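PDB 1I4U: crustacyanin, which binds the carotenoid astaxanthin, as one of the subunits that give the lobster carapace its blue colour. Local coordinates for residues Y45-R53 with T68-R79. Sequence-based numbering, arbitrary orientation.
Sequences YQLIEKCVR and TGIAYDGNLLKR
Glu49 lies over one face of the Tyr72 ring, its CB 3.5 Å from the ring centroid and only 7° off the normal, a CH-pi contact. With CG anti to the backbone N (chi1 -177°) and the chain extended beyond it, the carboxylate runs out above the CD2-CE2 side, its plane tilted 19° against the ring's. OE1 takes hydrogen bonds from two waters; one of them also donates to Ala71 O, tying the carboxylate through solvent to the type I turn from Ala71 to Gly74. Cut back to an alanine, Glu49 would probably leave this ring face without its carboxylate cover and the two waters without their shared acceptor.

Backbone bonds join the strands antiparallel. Ile70 O is gripped twice, by Glu49 N at 2.8 Å and by the straighter Lys50 N, a classic beta bulge; Ile70 N answers to Lys50 O at 2.8 Å. Further on, Arg53 and Thr68 exchange two bonds, and one water links Arg53 O, Arg53 NH1 and Thr68 OG1. Thr68 OG1 also bonds Gln178, and Arg53 pairs with Glu55.

The Leu47 CD1 methyl lies 3.9 Å above the centre of one face of the Arg79 guanidinium. Apolar contacts bring Leu77 CD2 against Leu47 CB and Ile48 CG1. Ile48 CG2 presses to 3.5 Å from Gly69 CA, where a CB would clash with it.

Here strand 52-58 begins and strand 63-68 ends in the lipocalin barrel, with Cys51 joined to Cys173 and Asn125 of the second subunit nearby. Direct backbone bonds at Glu49/Lys50-Ile70 and Arg53-Thr68 set the pairing, and waters join the polar side chains and carbonyls beside them.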
loop_
_atom_site.group_PDB
_atom_site.type_symbol
_atom_site.label_atom_id
_atom_site.label_comp_id
_atom_site.label_asym_id
_atom_site.label_seq_id
_atom_site.Cartn_x
_atom_site.Cartn_y
_atom_site.Cartn_z
ATOM N N TYR A 45 -6.190 3.020 -8.306
ATOM C CA TYR A 45 -5.017 3.755 -7.819
ATOM C C TYR A 45 -4.240 4.389 -8.956
ATOM O O TYR A 45 -3.500 5.331 -8.728
ATOM C CB TYR A 45 -4.091 2.812 -7.060
ATOM C CG TYR A 45 -4.769 2.059 -5.956
ATOM C CD1 TYR A 45 -5.211 2.709 -4.805
ATOM C CD2 TYR A 45 -4.981 0.696 -6.024
ATOM C CE1 TYR A 45 -5.827 1.997 -3.792
ATOM C CE2 TYR A 45 -5.586 -0.016 -5.023
ATOM C CZ TYR A 45 -6.015 0.640 -3.895
ATOM O OH TYR A 45 -6.632 -0.088 -2.907
ATOM N N GLN A 46 -4.301 3.907 -10.153
ATOM C CA GLN A 46 -3.528 4.396 -11.305
ATOM C C GLN A 46 -4.102 5.722 -11.715
ATOM O O GLN A 46 -5.217 5.824 -12.221
ATOM C CB GLN A 46 -3.610 3.353 -12.400
ATOM C CG GLN A 46 -3.188 3.720 -13.781
ATOM C CD GLN A 46 -1.730 4.033 -13.923
ATOM O OE1 GLN A 46 -0.933 3.370 -14.594
ATOM N NE2 GLN A 46 -1.325 5.080 -13.252
ATOM N N LEU A 47 -3.330 6.771 -11.508
ATOM C CA LEU A 47 -3.754 8.128 -11.851
ATOM C C LEU A 47 -3.545 8.534 -13.290
ATOM O O LEU A 47 -4.068 9.518 -13.751
ATOM C CB LEU A 47 -3.025 9.155 -10.944
ATOM C CG LEU A 47 -3.196 8.974 -9.437
ATOM C CD1 LEU A 47 -2.415 10.058 -8.695
ATOM C CD2 LEU A 47 -4.681 8.930 -9.094
ATOM N N ILE A 48 -2.804 7.775 -14.078
ATOM C CA ILE A 48 -2.546 7.989 -15.450
ATOM C C ILE A 48 -3.455 7.107 -16.291
ATOM O O ILE A 48 -3.388 5.896 -16.258
ATOM C CB ILE A 48 -1.057 7.751 -15.820
ATOM C CG1 ILE A 48 -0.096 8.393 -14.813
ATOM C CG2 ILE A 48 -0.764 8.228 -17.227
ATOM C CD1 ILE A 48 1.358 8.061 -15.057
ATOM N N GLU A 49 -4.327 7.745 -17.051
ATOM C CA GLU A 49 -5.341 7.028 -17.815
ATOM C C GLU A 49 -4.840 6.544 -19.175
ATOM O O GLU A 49 -5.105 5.402 -19.581
ATOM C CB GLU A 49 -6.558 7.921 -18.039
ATOM C CG GLU A 49 -7.666 7.189 -18.768
ATOM C CD GLU A 49 -8.932 7.978 -19.034
ATOM O OE1 GLU A 49 -8.873 9.243 -19.022
ATOM O OE2 GLU A 49 -9.995 7.381 -19.335
ATOM N N LYS A 50 -4.200 7.441 -19.909
ATOM C CA LYS A 50 -3.840 7.196 -21.278
ATOM C C LYS A 50 -2.341 7.387 -21.500
ATOM O O LYS A 50 -1.666 8.147 -20.769
ATOM C CB LYS A 50 -4.588 8.123 -22.240
ATOM C CG LYS A 50 -6.084 8.092 -22.137
ATOM C CD LYS A 50 -6.698 9.131 -23.059
ATOM C CE LYS A 50 -8.209 9.054 -23.051
ATOM N NZ LYS A 50 -8.789 10.201 -23.827
ATOM N N CYS A 51 -1.790 6.724 -22.502
ATOM C CA CYS A 51 -0.428 6.943 -23.002
ATOM C C CYS A 51 0.608 6.594 -21.956
ATOM O O CYS A 51 1.691 7.160 -21.931
ATOM C CB CYS A 51 -0.247 8.395 -23.489
ATOM S SG CYS A 51 -1.416 8.839 -24.797
ATOM N N VAL A 52 0.274 5.639 -21.098
ATOM C CA VAL A 52 1.070 5.312 -19.911
ATOM C C VAL A 52 2.424 4.757 -20.309
ATOM O O VAL A 52 2.502 3.690 -20.946
ATOM C CB VAL A 52 0.315 4.315 -19.040
ATOM C CG1 VAL A 52 1.156 3.955 -17.835
ATOM C CG2 VAL A 52 -1.068 4.853 -18.625
ATOM N N ARG A 53 3.464 5.487 -19.949
ATOM C CA ARG A 53 4.830 5.259 -20.348
ATOM C C ARG A 53 5.682 5.235 -19.073
ATOM O O ARG A 53 5.743 6.226 -18.373
ATOM C CB ARG A 53 5.306 6.363 -21.265
ATOM C CG ARG A 53 6.706 6.279 -21.787
ATOM C CD ARG A 53 7.107 7.549 -22.536
ATOM N NE ARG A 53 8.396 7.513 -23.194
ATOM C CZ ARG A 53 9.573 7.729 -22.639
ATOM N NH1 ARG A 53 9.632 8.004 -21.335
ATOM N NH2 ARG A 53 10.670 7.667 -23.388
ATOM N N THR A 68 4.579 8.499 -16.996
ATOM C CA THR A 68 3.975 9.668 -17.595
ATOM C C THR A 68 2.804 9.229 -18.473
ATOM O O THR A 68 2.656 8.085 -18.888
ATOM C CB THR A 68 4.992 10.468 -18.455
ATOM O OG1 THR A 68 5.422 9.628 -19.530
ATOM C CG2 THR A 68 6.150 10.961 -17.608
ATOM N N GLY A 69 1.975 10.217 -18.795
ATOM C CA GLY A 69 0.846 9.999 -19.715
ATOM C C GLY A 69 -0.190 11.100 -19.461
ATOM O O GLY A 69 0.184 12.184 -18.990
ATOM N N ILE A 70 -1.427 10.805 -19.797
ATOM C CA ILE A 70 -2.535 11.745 -19.666
ATOM C C ILE A 70 -3.387 11.298 -18.478
ATOM O O ILE A 70 -3.843 10.150 -18.464
ATOM C CB ILE A 70 -3.400 11.813 -20.944
ATOM C CG1 ILE A 70 -2.578 11.906 -22.222
ATOM C CG2 ILE A 70 -4.392 12.956 -20.830
ATOM C CD1 ILE A 70 -1.691 13.110 -22.171
ATOM N N ALA A 71 -3.604 12.196 -17.537
ATOM C CA ALA A 71 -4.388 11.964 -16.323
ATOM C C ALA A 71 -5.864 11.935 -16.686
ATOM O O ALA A 71 -6.234 12.296 -17.824
ATOM C CB ALA A 71 -4.104 13.097 -15.367
ATOM N N TYR A 72 -6.700 11.526 -15.732
ATOM C CA TYR A 72 -8.142 11.431 -15.955
ATOM C C TYR A 72 -8.807 12.775 -16.233
ATOM O O TYR A 72 -9.885 12.820 -16.838
ATOM C CB TYR A 72 -8.796 10.688 -14.773
ATOM C CG TYR A 72 -8.561 9.193 -14.867
ATOM C CD1 TYR A 72 -7.426 8.587 -14.291
ATOM C CD2 TYR A 72 -9.434 8.354 -15.563
ATOM C CE1 TYR A 72 -7.225 7.234 -14.400
ATOM C CE2 TYR A 72 -9.230 7.008 -15.682
ATOM C CZ TYR A 72 -8.124 6.450 -15.089
ATOM O OH TYR A 72 -7.905 5.096 -15.214
ATOM N N ASP A 73 -8.172 13.879 -15.875
ATOM C CA ASP A 73 -8.698 15.200 -16.160
ATOM C C ASP A 73 -8.234 15.712 -17.520
ATOM O O ASP A 73 -8.534 16.834 -17.933
ATOM C CB ASP A 73 -8.305 16.212 -15.088
ATOM C CG ASP A 73 -6.822 16.479 -14.929
ATOM O OD1 ASP A 73 -5.990 15.882 -15.637
ATOM O OD2 ASP A 73 -6.533 17.316 -14.027
ATOM N N GLY A 74 -7.440 14.956 -18.236
ATOM C CA GLY A 74 -6.934 15.391 -19.494
ATOM C C GLY A 74 -5.586 16.082 -19.515
ATOM O O GLY A 74 -5.100 16.421 -20.621
ATOM N N ASN A 75 -4.967 16.310 -18.368
ATOM C CA ASN A 75 -3.661 16.967 -18.349
ATOM C C ASN A 75 -2.546 15.953 -18.394
ATOM O O ASN A 75 -2.691 14.844 -17.895
ATOM C CB ASN A 75 -3.499 17.871 -17.122
ATOM C CG ASN A 75 -4.521 19.003 -17.296
ATOM O OD1 ASN A 75 -4.515 19.624 -18.341
ATOM N ND2 ASN A 75 -5.331 19.160 -16.274
ATOM N N LEU A 76 -1.416 16.378 -18.953
ATOM C CA LEU A 76 -0.180 15.611 -18.806
ATOM C C LEU A 76 0.150 15.441 -17.321
ATOM O O LEU A 76 -0.037 16.355 -16.538
ATOM C CB LEU A 76 0.989 16.312 -19.470
ATOM C CG LEU A 76 0.982 16.375 -20.990
ATOM C CD1 LEU A 76 1.790 17.547 -21.527
ATOM C CD2 LEU A 76 1.544 15.071 -21.531
ATOM N N LEU A 77 0.727 14.288 -16.968
ATOM C CA LEU A 77 1.072 13.940 -15.618
ATOM C C LEU A 77 2.324 13.091 -15.590
ATOM O O LEU A 77 2.486 12.196 -16.405
ATOM C CB LEU A 77 -0.090 13.170 -14.935
ATOM C CG LEU A 77 0.154 12.714 -13.500
ATOM C CD1 LEU A 77 0.349 13.890 -12.541
ATOM C CD2 LEU A 77 -1.020 11.868 -12.987
ATOM N N LYS A 78 3.201 13.431 -14.662
ATOM C CA LYS A 78 4.371 12.643 -14.336
ATOM C C LYS A 78 4.279 12.213 -12.876
ATOM O O LYS A 78 3.998 13.081 -12.039
ATOM C CB LYS A 78 5.695 13.377 -14.528
ATOM C CG LYS A 78 6.972 12.648 -14.148
ATOM C CD LYS A 78 8.208 13.440 -14.496
ATOM C CE LYS A 78 8.817 13.990 -13.240
ATOM N NZ LYS A 78 9.947 14.924 -13.535
ATOM N N ARG A 79 4.536 10.941 -12.658
ATOM C CA ARG A 79 4.601 10.364 -11.336
ATOM C C ARG A 79 5.962 9.743 -11.124
ATOM O O ARG A 79 6.434 9.003 -11.949
ATOM C CB ARG A 79 3.553 9.275 -11.166
ATOM C CG ARG A 79 2.175 9.875 -11.326
ATOM C CD ARG A 79 1.159 8.802 -11.062
ATOM N NE ARG A 79 1.141 8.614 -9.578
ATOM C CZ ARG A 79 0.546 7.489 -9.116
ATOM N NH1 ARG A 79 -0.020 6.565 -9.904
ATOM N NH2 ARG A 79 0.509 7.288 -7.817
HETATM O O HOH W 1 -5.806 11.400 -12.864
HETATM O O HOH W 2 -7.034 10.924 -20.107
HETATM O O HOH W 3 -10.775 11.091 -18.398
HETATM O O HOH W 4 7.787 8.266 -19.057
#